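Local coordinates for Phosphoglucomutase/phosphomannomutase family protein (Burkholderia thailandensis, PDB 3UW2) that probably acts as a phosphohexose mutase, moving a phosphate group from one position of a sugar phosphate to another with the help of a bound metal ion, at residues D356-Y359 with L365-G368; S331-K336 with A345-G350; Q180-I185 with A210-K215. All coordinates share one frame; numbering follows the deposited sequence.

Contact 1 of 3, residues D356-Y359 with L365-G368; sequences DRWY and LYTG
Carbonyl oxygen Arg357 O is gripped by two groups, the guanidinium NH2 of Arg184 and a water that bridges to Tyr366. The water lies 2.5 Å from both Arg357 O, to which it donates, and Tyr366 OH, from which it accepts; these lengths are unusually short, and the details of the bridge are uncertain to that extent. Since Arg370 NH1 also bonds to Tyr366 OH, a relay appears to run from an arginine through a hydroxyl and a water to a peptide carbonyl. This is a loop-to-helix connection in an alpha/beta/alpha domain: residues 356-359 follow edge strand 352-354, and the chain then turns back into helix 364-375, which carries Tyr366.

The apolar core of the contact is a face-to-face stack. The five-membered ring of Trp358 lies over the phenol ring of Tyr366, with centroids 3.7 Å apart and planes only 5° from parallel. The two side chains slide past each other in opposite directions, and Tyr366 CG comes over the centre of the indole while Trp358 CD2 comes over the centre of the phenol. Matching first torsions, -167° for Trp358 and -169° for Tyr366, send both rings out from their backbones into the space between loop and helix. The indole is covered on its other face too: Tyr359 CD2 stands 3.5 Å above that plane, offset toward the rim.

Arg357 meets the tyrosine less closely, its CB lying 4.0 Å from Tyr366 OH. Its guanidinium forms salt bridges with Asp188 and Glu373, while neighbouring Asp356 pairs with Arg296 and with Arg370, which thereby links the loop aspartate to the tyrosine hydroxyl. Within the stack, the nearest approach is Trp358 CG to Tyr366 CE2, at 3.4 Å.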
loop_
_atom_site.group_PDB
_atom_site.type_symbol
_atom_site.label_atom_id
_atom_site.label_comp_id
_atom_site.label_asym_id
_atom_site.label_seq_id
_atom_site.Cartn_x
_atom_site.Cartn_y
_atom_site.Cartn_z
ATOM N N ASP A 356 13.884 -5.673 6.597
ATOM C CA ASP A 356 14.865 -5.363 7.707
ATOM C C ASP A 356 14.153 -5.128 9.030
ATOM O O ASP A 356 13.261 -4.252 9.094
ATOM C CB ASP A 356 15.609 -4.092 7.287
ATOM C CG ASP A 356 16.438 -3.503 8.403
ATOM O OD1 ASP A 356 17.508 -4.070 8.618
ATOM O OD2 ASP A 356 16.076 -2.465 8.989
ATOM N N ARG A 357 14.441 -5.954 10.053
ATOM C CA ARG A 357 13.903 -5.812 11.442
ATOM C C ARG A 357 12.396 -6.018 11.505
ATOM O O ARG A 357 11.746 -5.692 12.513
ATOM C CB ARG A 357 14.225 -4.416 12.026
ATOM C CG ARG A 357 15.723 -4.196 12.216
ATOM C CD ARG A 357 16.082 -2.721 12.473
ATOM N NE ARG A 357 15.375 -2.150 13.644
ATOM C CZ ARG A 357 15.170 -0.848 13.793
ATOM N NH1 ARG A 357 15.611 0.061 12.863
ATOM N NH2 ARG A 357 14.481 -0.447 14.827
ATOM N N TRP A 358 11.846 -6.561 10.432
ATOM C CA TRP A 358 10.391 -6.677 10.336
ATOM C C TRP A 358 9.955 -7.949 9.607
ATOM O O TRP A 358 10.652 -8.934 9.671
ATOM C CB TRP A 358 9.827 -5.366 9.754
ATOM C CG TRP A 358 8.303 -5.166 9.846
ATOM C CD1 TRP A 358 7.420 -4.843 8.821
ATOM C CD2 TRP A 358 7.516 -5.115 11.066
ATOM N NE1 TRP A 358 6.147 -4.656 9.328
ATOM C CE2 TRP A 358 6.156 -4.825 10.672
ATOM C CE3 TRP A 358 7.808 -5.344 12.433
ATOM C CZ2 TRP A 358 5.115 -4.735 11.614
ATOM C CZ3 TRP A 358 6.772 -5.256 13.353
ATOM C CH2 TRP A 358 5.454 -4.984 12.955
ATOM N N TYR A 359 8.818 -7.936 8.890
ATOM C CA TYR A 359 8.228 -9.154 8.309
ATOM C C TYR A 359 8.012 -9.000 6.794
ATOM O O TYR A 359 7.595 -9.934 6.120
ATOM C CB TYR A 359 6.849 -9.429 8.979
ATOM C CG TYR A 359 7.058 -9.685 10.436
ATOM C CD1 TYR A 359 7.451 -10.929 10.869
ATOM C CD2 TYR A 359 6.934 -8.644 11.386
ATOM C CE1 TYR A 359 7.686 -11.165 12.232
ATOM C CE2 TYR A 359 7.155 -8.870 12.741
ATOM C CZ TYR A 359 7.545 -10.110 13.136
ATOM O OH TYR A 359 7.814 -10.302 14.460
ATOM N N LEU A 365 1.536 1.963 9.870
ATOM C CA LEU A 365 1.769 2.270 11.277
ATOM C C LEU A 365 3.248 1.954 11.639
ATOM O O LEU A 365 3.873 2.707 12.385
ATOM C CB LEU A 365 0.880 1.405 12.195
ATOM C CG LEU A 365 -0.587 1.881 12.393
ATOM C CD1 LEU A 365 -1.441 1.755 11.139
ATOM C CD2 LEU A 365 -1.207 1.013 13.513
ATOM N N TYR A 366 3.750 0.805 11.170
ATOM C CA TYR A 366 5.149 0.506 11.286
ATOM C C TYR A 366 6.020 1.504 10.541
ATOM O O TYR A 366 7.042 1.915 11.061
ATOM C CB TYR A 366 5.446 -0.933 10.793
ATOM C CG TYR A 366 6.845 -1.359 11.150
ATOM C CD1 TYR A 366 7.220 -1.560 12.501
ATOM C CD2 TYR A 366 7.826 -1.551 10.157
ATOM C CE1 TYR A 366 8.561 -1.908 12.856
ATOM C CE2 TYR A 366 9.133 -1.911 10.490
ATOM C CZ TYR A 366 9.469 -2.144 11.842
ATOM O OH TYR A 366 10.757 -2.506 12.138
ATOM N N THR A 367 5.631 1.897 9.323
ATOM C CA THR A 367 6.459 2.903 8.596
ATOM C C THR A 367 6.497 4.188 9.451
ATOM O O THR A 367 7.548 4.821 9.568
ATOM C CB THR A 367 5.819 3.180 7.207
ATOM O OG1 THR A 367 5.844 1.955 6.461
ATOM C CG2 THR A 367 6.530 4.327 6.415
ATOM N N GLY A 368 5.349 4.589 10.020
ATOM C CA GLY A 368 5.314 5.767 10.875
ATOM C C GLY A 368 6.334 5.648 12.014
ATOM O O GLY A 368 7.051 6.579 12.310
HETATM O O HOH W 1 11.316 -3.841 14.210
#

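Contact 2 of 3, residues S331-K336 with A345-G350; sequences SLVKAK and AGEMSG
Val333 and Ala345 bring the two backbones to within 7.1 Å, measured CA to CA, where helix 330-340 packs beside strand 344-346. The helical part is regular, with Ala335 N bonded to Ser331 O and Lys336 N to Leu332 O. In the other segment, the chain leaves the strand and folds into a type I beta turn from Glu347 to Gly350, closed by Gly350 N to Glu347 O at 2.9 Å. At the backbone angles of Gly350 (phi 98°) a CB would be jammed against the carbonyl O of Ser349. The topology is a beta-alpha-beta crossover: strand 322-326, helix 330-340, then strand 344-346, parallel to the first with strand 301-305 between them.

Val333 is the one residue of 331-336 whose side chain touches the other segment, and its two methyls divide the work. CG1, anti to the backbone N (chi1 164°), presses on the Ala345 methyl, with Val333 CG1 to Ala345 CB at 3.4 Å, tighter than usual van der Waals contact. CG2 turns to the glutamate instead, Val333 CG2 to Glu347 CG being 3.7 Å. The glutamate is extended beyond CG and slides past the valine in the opposite direction, and Glu347 OE2 lies 4.0 Å from Val333 CG2. Phe353, on edge strand 352-354, touches both of these side chains.

Residues 346-350 read Gly-Glu-Met-Ser-Gly, consistent with the sugar-recognition loop of phosphohexose mutases, and the Glu347 side chain lies about 10 Å from the bound zinc. No hydrogen bond joins the two segments. The CG2 methyl lies against the CG methylene and the near side of the carboxylate, and gives that buried group no polar partner; the bond that Glu347 OE2 accepts from Gly329 N therefore probably matters for its stability and orientation.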
loop_
_atom_site.group_PDB
_atom_site.type_symbol
_atom_site.label_atom_id
_atom_site.label_comp_id
_atom_site.label_asym_id
_atom_site.label_seq_id
_atom_site.Cartn_x
_atom_site.Cartn_y
_atom_site.Cartn_z
ATOM N N SER A 331 1.442 -5.822 -4.880
ATOM C CA SER A 331 1.623 -7.288 -4.756
ATOM C C SER A 331 2.812 -7.713 -5.602
ATOM O O SER A 331 3.500 -8.644 -5.254
ATOM C CB SER A 331 0.377 -8.074 -5.185
ATOM O OG SER A 331 -0.738 -7.610 -4.441
ATOM N N LEU A 332 3.052 -7.008 -6.720
ATOM C CA LEU A 332 4.226 -7.271 -7.546
ATOM C C LEU A 332 5.517 -6.896 -6.834
ATOM O O LEU A 332 6.497 -7.634 -6.914
ATOM C CB LEU A 332 4.114 -6.491 -8.862
ATOM C CG LEU A 332 2.789 -6.724 -9.618
ATOM C CD1 LEU A 332 2.887 -6.109 -11.000
ATOM C CD2 LEU A 332 2.476 -8.182 -9.808
ATOM N N VAL A 333 5.519 -5.776 -6.091
ATOM C CA VAL A 333 6.666 -5.350 -5.300
ATOM C C VAL A 333 6.936 -6.358 -4.179
ATOM O O VAL A 333 8.088 -6.765 -3.955
ATOM C CB VAL A 333 6.450 -3.932 -4.700
ATOM C CG1 VAL A 333 7.458 -3.641 -3.574
ATOM C CG2 VAL A 333 6.536 -2.884 -5.810
ATOM N N LYS A 334 5.876 -6.805 -3.512
ATOM C CA LYS A 334 6.009 -7.839 -2.522
ATOM C C LYS A 334 6.603 -9.141 -3.081
ATOM O O LYS A 334 7.452 -9.758 -2.432
ATOM C CB LYS A 334 4.651 -8.109 -1.924
ATOM C CG LYS A 334 4.648 -9.100 -0.825
ATOM C CD LYS A 334 4.989 -8.465 0.502
ATOM C CE LYS A 334 4.901 -9.530 1.625
ATOM N NZ LYS A 334 3.530 -10.139 1.800
ATOM N N ALA A 335 6.111 -9.604 -4.238
ATOM C CA ALA A 335 6.664 -10.819 -4.845
ATOM C C ALA A 335 8.160 -10.607 -5.103
ATOM O O ALA A 335 8.953 -11.515 -4.950
ATOM C CB ALA A 335 5.928 -11.120 -6.174
ATOM N N LYS A 336 8.537 -9.428 -5.620
ATOM C CA LYS A 336 9.934 -9.149 -5.947
ATOM C C LYS A 336 10.819 -9.117 -4.671
ATOM O O LYS A 336 11.919 -9.671 -4.616
ATOM C CB LYS A 336 10.035 -7.829 -6.753
ATOM C CG LYS A 336 11.427 -7.542 -7.414
ATOM C CD LYS A 336 11.746 -8.655 -8.435
ATOM C CE LYS A 336 12.911 -8.347 -9.347
ATOM N NZ LYS A 336 13.082 -9.524 -10.283
ATOM N N ALA A 345 11.502 -2.063 0.283
ATOM C CA ALA A 345 10.892 -1.589 -1.038
ATOM C C ALA A 345 9.909 -0.486 -0.736
ATOM O O ALA A 345 9.408 -0.414 0.371
ATOM C CB ALA A 345 10.171 -2.698 -1.741
ATOM N N GLY A 346 9.589 0.355 -1.716
ATOM C CA GLY A 346 8.516 1.308 -1.501
ATOM C C GLY A 346 7.966 1.649 -2.881
ATOM O O GLY A 346 8.671 1.450 -3.883
ATOM N N GLU A 347 6.706 2.087 -2.946
ATOM C CA GLU A 347 6.134 2.539 -4.200
ATOM C C GLU A 347 5.602 3.931 -4.054
ATOM O O GLU A 347 5.255 4.363 -2.952
ATOM C CB GLU A 347 4.957 1.702 -4.586
ATOM C CG GLU A 347 5.102 0.206 -4.487
ATOM C CD GLU A 347 3.708 -0.386 -4.584
ATOM O OE1 GLU A 347 3.049 -0.513 -3.534
ATOM O OE2 GLU A 347 3.247 -0.639 -5.716
ATOM N N MET A 348 5.517 4.627 -5.177
ATOM C CA MET A 348 5.043 6.005 -5.197
ATOM C C MET A 348 3.696 6.161 -4.440
ATOM O O MET A 348 3.564 7.035 -3.558
ATOM C CB MET A 348 4.963 6.486 -6.655
ATOM C CG MET A 348 4.900 7.989 -6.806
ATOM S SD MET A 348 6.181 8.709 -5.751
ATOM C CE MET A 348 5.771 10.424 -6.048
ATOM N N SER A 349 2.745 5.271 -4.731
ATOM C CA SER A 349 1.441 5.186 -4.000
ATOM C C SER A 349 1.490 5.148 -2.471
ATOM O O SER A 349 0.462 5.293 -1.836
ATOM C CB SER A 349 0.690 3.959 -4.434
ATOM O OG SER A 349 1.313 2.870 -3.778
ATOM N N GLY A 350 2.659 4.954 -1.873
ATOM C CA GLY A 350 2.818 5.083 -0.430
ATOM C C GLY A 350 2.777 3.786 0.393
ATOM O O GLY A 350 2.546 3.806 1.635
#

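Contact 3 of 3, residues Q180-I185 with A210-K215; sequences QYVERI and ATRLFK
Val182 is the first residue of 180-185 to touch 210-215; Val182 CA and Leu213 CA are 6.0 Å apart, the nearest CA pair of the two segments. Its CG2 methyl rests over one face of the Arg212 guanidinium, 3.9 Å above the plane and offset toward the rim, with Val182 CG2 to Arg212 NE the nearest pair at 3.9 Å. The arginine gets there fully stretched, its chain extended from CG to NE and chi1 at -180°, and its NH2 continues into a salt bridge with Asp179, one residue before the segment. Arg212 is exposed, and its guanidinium lies along the solvent side of a contact whose other members are buried. Glu183 starts away from the other helix, but its OE2 ends 5.2 Å from Arg212 NH2, not in contact, where it may still favour the positive charge.

Three residues on from Val182, Ile185 meets Leu213 at about a right angle. Ile185 CG2 packs on Leu213 CD1 at 3.9 Å, and Ile185 CD1 reaches Leu213 CD2 at 4.1 Å. That same Ile185 CD1 lies 3.4 Å above the ring plane of Tyr181 within its own helix.

The short segments' axes approach to 10.2 Å and cross at -33°, running roughly in the same direction, as helix-on-helix packing in an alpha/beta/alpha domain. Helix 364-375 packs against both, with Leu365 on Tyr181 and Ala210, Tyr366 on Ile185 and Leu372 on Phe214, while Thr211, Phe214 and Lys215 lie on edge strand 221-224.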
loop_
_atom_site.group_PDB
_atom_site.type_symbol
_atom_site.label_atom_id
_atom_site.label_comp_id
_atom_site.label_asym_id
_atom_site.label_seq_id
_atom_site.Cartn_x
_atom_site.Cartn_y
_atom_site.Cartn_z
ATOM N N GLN A 180 0.367 -8.081 21.210
ATOM C CA GLN A 180 1.600 -8.646 20.607
ATOM C C GLN A 180 2.159 -7.661 19.562
ATOM O O GLN A 180 3.352 -7.445 19.459
ATOM C CB GLN A 180 1.364 -9.935 19.843
ATOM C CG GLN A 180 1.222 -11.147 20.693
ATOM C CD GLN A 180 0.986 -12.372 19.857
ATOM O OE1 GLN A 180 -0.074 -12.999 19.930
ATOM N NE2 GLN A 180 1.982 -12.747 19.085
ATOM N N TYR A 181 1.281 -7.104 18.765
ATOM C CA TYR A 181 1.755 -6.158 17.714
ATOM C C TYR A 181 2.473 -4.919 18.313
ATOM O O TYR A 181 3.623 -4.583 17.978
ATOM C CB TYR A 181 0.561 -5.741 16.923
ATOM C CG TYR A 181 0.860 -4.751 15.779
ATOM C CD1 TYR A 181 1.368 -5.188 14.551
ATOM C CD2 TYR A 181 0.560 -3.413 15.933
ATOM C CE1 TYR A 181 1.597 -4.234 13.500
ATOM C CE2 TYR A 181 0.792 -2.481 14.941
ATOM C CZ TYR A 181 1.302 -2.905 13.704
ATOM O OH TYR A 181 1.498 -1.952 12.674
ATOM N N VAL A 182 1.783 -4.218 19.197
ATOM C CA VAL A 182 2.359 -3.030 19.814
ATOM C C VAL A 182 3.662 -3.368 20.522
ATOM O O VAL A 182 4.663 -2.659 20.333
ATOM C CB VAL A 182 1.372 -2.339 20.786
ATOM C CG1 VAL A 182 2.040 -1.130 21.479
ATOM C CG2 VAL A 182 0.104 -1.900 19.993
ATOM N N GLU A 183 3.669 -4.451 21.304
ATOM C CA GLU A 183 4.864 -4.813 22.066
ATOM C C GLU A 183 5.998 -5.194 21.155
ATOM O O GLU A 183 7.191 -5.034 21.514
ATOM C CB GLU A 183 4.583 -5.973 23.026
ATOM C CG GLU A 183 3.689 -5.510 24.159
ATOM C CD GLU A 183 2.977 -6.667 24.848
ATOM O OE1 GLU A 183 3.654 -7.665 25.210
ATOM O OE2 GLU A 183 1.740 -6.576 25.040
ATOM N N ARG A 184 5.632 -5.698 19.972
ATOM C CA ARG A 184 6.681 -6.146 19.064
ATOM C C ARG A 184 7.364 -4.907 18.483
ATOM O O ARG A 184 8.592 -4.886 18.349
ATOM C CB ARG A 184 6.146 -7.138 18.007
ATOM C CG ARG A 184 7.037 -7.330 16.794
ATOM C CD ARG A 184 8.377 -8.025 17.107
ATOM N NE ARG A 184 9.144 -8.239 15.878
ATOM C CZ ARG A 184 9.888 -7.295 15.282
ATOM N NH1 ARG A 184 9.989 -6.056 15.795
ATOM N NH2 ARG A 184 10.523 -7.573 14.156
ATOM N N ILE A 185 6.605 -3.871 18.143
ATOM C CA ILE A 185 7.193 -2.657 17.616
ATOM C C ILE A 185 7.977 -1.816 18.682
ATOM O O ILE A 185 9.134 -1.354 18.451
ATOM C CB ILE A 185 6.132 -1.796 16.893
ATOM C CG1 ILE A 185 5.604 -2.558 15.617
ATOM C CG2 ILE A 185 6.778 -0.469 16.525
ATOM C CD1 ILE A 185 4.370 -1.910 14.981
ATOM N N ALA A 210 -3.149 3.167 15.837
ATOM C CA ALA A 210 -2.003 4.087 15.575
ATOM C C ALA A 210 -1.759 5.053 16.750
ATOM O O ALA A 210 -0.599 5.251 17.156
ATOM C CB ALA A 210 -2.206 4.869 14.301
ATOM N N THR A 211 -2.836 5.567 17.364
ATOM C CA THR A 211 -2.657 6.484 18.497
ATOM C C THR A 211 -2.073 5.750 19.681
ATOM O O THR A 211 -1.152 6.253 20.319
ATOM C CB THR A 211 -3.936 7.280 18.840
ATOM O OG1 THR A 211 -5.037 6.370 19.016
ATOM C CG2 THR A 211 -4.252 8.229 17.663
ATOM N N ARG A 212 -2.586 4.538 19.945
ATOM C CA ARG A 212 -2.025 3.650 20.967
ATOM C C ARG A 212 -0.519 3.435 20.745
ATOM O O ARG A 212 0.265 3.576 21.700
ATOM C CB ARG A 212 -2.701 2.292 20.939
ATOM C CG ARG A 212 -2.160 1.320 21.982
ATOM C CD ARG A 212 -2.957 0.003 21.995
ATOM N NE ARG A 212 -2.212 -0.854 22.924
ATOM C CZ ARG A 212 -2.442 -2.131 23.189
ATOM N NH1 ARG A 212 -3.444 -2.760 22.635
ATOM N NH2 ARG A 212 -1.661 -2.740 24.082
ATOM N N LEU A 213 -0.138 3.091 19.516
ATOM C CA LEU A 213 1.284 2.815 19.170
ATOM C C LEU A 213 2.179 4.024 19.404
ATOM O O LEU A 213 3.197 3.896 20.090
ATOM C CB LEU A 213 1.431 2.319 17.710
ATOM C CG LEU A 213 2.834 2.160 17.155
ATOM C CD1 LEU A 213 3.527 1.061 17.986
ATOM C CD2 LEU A 213 2.837 1.808 15.641
ATOM N N PHE A 214 1.817 5.188 18.832
ATOM C CA PHE A 214 2.686 6.342 18.938
ATOM C C PHE A 214 2.729 6.891 20.380
ATOM O O PHE A 214 3.769 7.396 20.832
ATOM C CB PHE A 214 2.346 7.406 17.881
ATOM C CG PHE A 214 2.385 6.880 16.456
ATOM C CD1 PHE A 214 3.400 5.996 16.023
ATOM C CD2 PHE A 214 1.421 7.285 15.540
ATOM C CE1 PHE A 214 3.451 5.502 14.700
ATOM C CE2 PHE A 214 1.411 6.791 14.232
ATOM C CZ PHE A 214 2.439 5.911 13.786
ATOM N N LYS A 215 1.631 6.730 21.145
ATOM C CA LYS A 215 1.723 7.037 22.596
ATOM C C LYS A 215 2.677 6.105 23.319
ATOM O O LYS A 215 3.430 6.554 24.208
ATOM C CB LYS A 215 0.351 7.097 23.315
ATOM C CG LYS A 215 -0.418 8.339 22.938
ATOM C CD LYS A 215 -1.812 8.411 23.561
ATOM C CE LYS A 215 -2.132 9.904 23.693
ATOM N NZ LYS A 215 -3.480 10.290 24.225
#

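Overall arrangement
From the N terminus, contact 3 comes first, bringing helix 178-186 against helix 206-216 and closing a loop of 24 residues that contains strand 197-200. Contact 2 then closes a tighter one, in which the chain finishes helix 330-340 and enters strand 344-346. Contact 1 closes the shortest, with five residues between loop 356-359 and the part of helix 364-375 that it meets. The three follow in series; none nests or crosses. Contacts 2 and 1 both belong to the third alpha/beta/alpha domain, contact 3 to the second. Contacts 1 and 3 touch directly: Arg184 NE bonds to Tyr359 OH, and Leu365 O lies 3.5 Å from Leu213 CD2, joining the two domains.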